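Local coordinates for protein DNA ligase (Aquifex aeolicus, PDB 3QWU) that probably joins nucleic acid ends as an ATP-dependent ligase, and binds adenosine and calcium, at residues R335-E340 / W344-D349. Residues are numbered along the deposited sequence; the frame is centred on the assembly and turned at random.
Sequences RRLEKE and WRLEFD
Arg336 reaches across to Glu347 in a salt bridge, NH1 2.6 Å from OE2; the oxygen lies in the guanidinium plane, but NH1 meets it from above a carboxylate whose plane stands 84° from the guanidinium plane. A bend at chi3 (67°) brings NE and NH2 of Arg336 side-on to the same oxygen, OE1 of Glu338 on its own strand, in a salt bridge, NE to OE1 being 2.7 Å. A leucine in place of Arg336 would probably leave Glu347 and Glu338 without the cation they share and let both carboxylates turn more freely. Arg345 grips Glu340 side-on, NE to OE2 (3.2 Å) and NH2 to OE1 (3.3 Å), while its NH1 forms a salt bridge with Glu137. At the other end, Arg335 NH1 forms a salt bridge with Asp349 OD2 at 2.6 Å on the syn lone pair; Asp349 OD1 is hydrogen-bonded to Thr305. Between the backbones, Glu338 and Arg345 exchange two hydrogen bonds, and Glu347 O accepts from Arg335 N (3.0 Å) and Arg336 N. On the face of Leu337 and Leu346 their CD1 methyls approach to 4.1 Å, and Leu337 also touches CB of Trp344 and helix 313-325. Lys339 lays CD over the indole face of Trp344 in a CH-pi contact, 4.0 Å from the five-membered ring centroid, while NZ of Lys339 is hydrogen-bonded to Gly341 O. Strands 330-340 and 343-352 thus form an antiparallel beta hairpin of the ligase C-terminal region, with a classic bulge at Arg335 and Arg336 opposite Glu347 and a salt-bridge network of Arg336, Arg345, Glu338, Glu340 and Glu347.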
loop_
_atom_site.group_PDB
_atom_site.type_symbol
_atom_site.label_atom_id
_atom_site.label_comp_id
_atom_site.label_asym_id
_atom_site.label_seq_id
_atom_site.Cartn_x
_atom_site.Cartn_y
_atom_site.Cartn_z
ATOM N N ARG A 335 -12.556 28.811 2.384
ATOM C CA ARG A 335 -12.680 29.502 3.684
ATOM C C ARG A 335 -12.726 31.009 3.493
ATOM O O ARG A 335 -13.667 31.649 3.927
ATOM C CB ARG A 335 -11.536 29.175 4.630
ATOM C CG ARG A 335 -11.212 27.709 4.769
ATOM C CD ARG A 335 -9.832 27.519 5.424
ATOM N NE ARG A 335 -9.800 27.889 6.834
ATOM C CZ ARG A 335 -10.117 27.083 7.851
ATOM N NH1 ARG A 335 -10.512 25.815 7.660
ATOM N NH2 ARG A 335 -10.046 27.565 9.086
ATOM N N ARG A 336 -11.721 31.565 2.823
ATOM C CA ARG A 336 -11.563 33.028 2.667
ATOM C C ARG A 336 -11.239 33.434 1.212
ATOM O O ARG A 336 -10.364 32.828 0.574
ATOM C CB ARG A 336 -10.418 33.543 3.561
ATOM C CG ARG A 336 -10.805 34.060 4.924
ATOM C CD ARG A 336 -9.590 34.631 5.699
ATOM N NE ARG A 336 -9.061 35.847 5.071
ATOM C CZ ARG A 336 -7.804 36.025 4.628
ATOM N NH1 ARG A 336 -6.870 35.074 4.743
ATOM N NH2 ARG A 336 -7.472 37.199 4.080
ATOM N N LEU A 337 -11.954 34.439 0.702
ATOM C CA LEU A 337 -11.609 35.123 -0.540
ATOM C C LEU A 337 -11.779 36.623 -0.320
ATOM O O LEU A 337 -12.879 37.155 -0.343
ATOM C CB LEU A 337 -12.458 34.626 -1.710
ATOM C CG LEU A 337 -12.050 35.076 -3.131
ATOM C CD1 LEU A 337 -10.533 34.886 -3.488
ATOM C CD2 LEU A 337 -12.918 34.364 -4.156
ATOM N N GLU A 338 -10.652 37.290 -0.120
ATOM C CA GLU A 338 -10.604 38.662 0.368
ATOM C C GLU A 338 -9.525 39.493 -0.355
ATOM O O GLU A 338 -8.389 39.036 -0.514
ATOM C CB GLU A 338 -10.193 38.622 1.836
ATOM C CG GLU A 338 -11.250 38.769 2.886
ATOM C CD GLU A 338 -10.588 39.145 4.218
ATOM O OE1 GLU A 338 -9.587 38.479 4.614
ATOM O OE2 GLU A 338 -11.035 40.130 4.841
ATOM N N LYS A 339 -9.841 40.720 -0.740
ATOM C CA LYS A 339 -8.790 41.642 -1.135
ATOM C C LYS A 339 -7.714 41.725 -0.053
ATOM O O LYS A 339 -8.002 41.670 1.132
ATOM C CB LYS A 339 -9.337 43.037 -1.386
ATOM C CG LYS A 339 -8.435 43.862 -2.275
ATOM C CD LYS A 339 -8.642 43.493 -3.729
ATOM C CE LYS A 339 -7.722 44.290 -4.634
ATOM N NZ LYS A 339 -6.348 43.791 -4.460
ATOM N N GLU A 340 -6.465 41.817 -0.481
ATOM C CA GLU A 340 -5.326 41.876 0.417
ATOM C C GLU A 340 -4.236 42.548 -0.403
ATOM O O GLU A 340 -3.700 41.951 -1.349
ATOM C CB GLU A 340 -4.935 40.462 0.851
ATOM C CG GLU A 340 -3.823 40.369 1.902
ATOM C CD GLU A 340 -3.237 38.955 2.002
ATOM O OE1 GLU A 340 -2.193 38.699 1.336
ATOM O OE2 GLU A 340 -3.823 38.104 2.733
ATOM N N TRP A 344 -6.140 39.320 -4.495
ATOM C CA TRP A 344 -7.165 38.543 -3.815
ATOM C C TRP A 344 -6.509 37.355 -3.086
ATOM O O TRP A 344 -5.874 36.521 -3.727
ATOM C CB TRP A 344 -8.178 38.080 -4.841
ATOM C CG TRP A 344 -8.956 39.223 -5.326
ATOM C CD1 TRP A 344 -8.644 40.066 -6.366
ATOM C CD2 TRP A 344 -10.168 39.715 -4.760
ATOM N NE1 TRP A 344 -9.613 41.032 -6.493
ATOM C CE2 TRP A 344 -10.555 40.847 -5.520
ATOM C CE3 TRP A 344 -10.974 39.306 -3.684
ATOM C CZ2 TRP A 344 -11.712 41.569 -5.247
ATOM C CZ3 TRP A 344 -12.138 40.030 -3.412
ATOM C CH2 TRP A 344 -12.494 41.151 -4.190
ATOM N N ARG A 345 -6.626 37.294 -1.762
ATOM C CA ARG A 345 -6.113 36.146 -1.005
ATOM C C ARG A 345 -7.126 34.988 -0.972
ATOM O O ARG A 345 -8.301 35.198 -0.644
ATOM C CB ARG A 345 -5.752 36.557 0.417
ATOM C CG ARG A 345 -5.568 35.418 1.362
ATOM C CD ARG A 345 -4.388 34.602 0.997
ATOM N NE ARG A 345 -3.167 35.360 1.168
ATOM C CZ ARG A 345 -1.952 34.891 0.959
ATOM N NH1 ARG A 345 -1.764 33.649 0.527
ATOM N NH2 ARG A 345 -0.913 35.681 1.161
ATOM N N LEU A 346 -6.692 33.790 -1.358
ATOM C CA LEU A 346 -7.552 32.603 -1.265
ATOM C C LEU A 346 -7.021 31.623 -0.229
ATOM O O LEU A 346 -5.822 31.314 -0.200
ATOM C CB LEU A 346 -7.672 31.884 -2.589
ATOM C CG LEU A 346 -8.557 30.634 -2.591
ATOM C CD1 LEU A 346 -10.034 30.972 -2.336
ATOM C CD2 LEU A 346 -8.379 29.955 -3.919
ATOM N N GLU A 347 -7.922 31.142 0.620
ATOM C CA GLU A 347 -7.611 30.052 1.541
ATOM C C GLU A 347 -8.662 29.009 1.340
ATOM O O GLU A 347 -9.832 29.339 1.287
ATOM C CB GLU A 347 -7.677 30.495 3.015
ATOM C CG GLU A 347 -6.640 31.502 3.469
ATOM C CD GLU A 347 -6.636 31.690 4.984
ATOM O OE1 GLU A 347 -7.146 30.820 5.728
ATOM O OE2 GLU A 347 -6.098 32.726 5.435
ATOM N N PHE A 348 -8.276 27.746 1.263
ATOM C CA PHE A 348 -9.278 26.708 1.089
ATOM C C PHE A 348 -8.837 25.376 1.661
ATOM O O PHE A 348 -7.645 25.132 1.874
ATOM C CB PHE A 348 -9.692 26.579 -0.393
ATOM C CG PHE A 348 -8.639 25.984 -1.273
ATOM C CD1 PHE A 348 -7.703 26.789 -1.906
ATOM C CD2 PHE A 348 -8.600 24.599 -1.508
ATOM C CE1 PHE A 348 -6.712 26.226 -2.741
ATOM C CE2 PHE A 348 -7.623 24.037 -2.340
ATOM C CZ PHE A 348 -6.670 24.835 -2.937
ATOM N N ASP A 349 -9.834 24.525 1.896
ATOM C CA ASP A 349 -9.624 23.234 2.467
ATOM C C ASP A 349 -9.817 22.108 1.437
ATOM O O ASP A 349 -10.752 22.158 0.629
ATOM C CB ASP A 349 -10.590 23.072 3.638
ATOM C CG ASP A 349 -10.230 23.976 4.841
ATOM O OD1 ASP A 349 -9.078 24.507 4.921
ATOM O OD2 ASP A 349 -11.096 24.118 5.746
#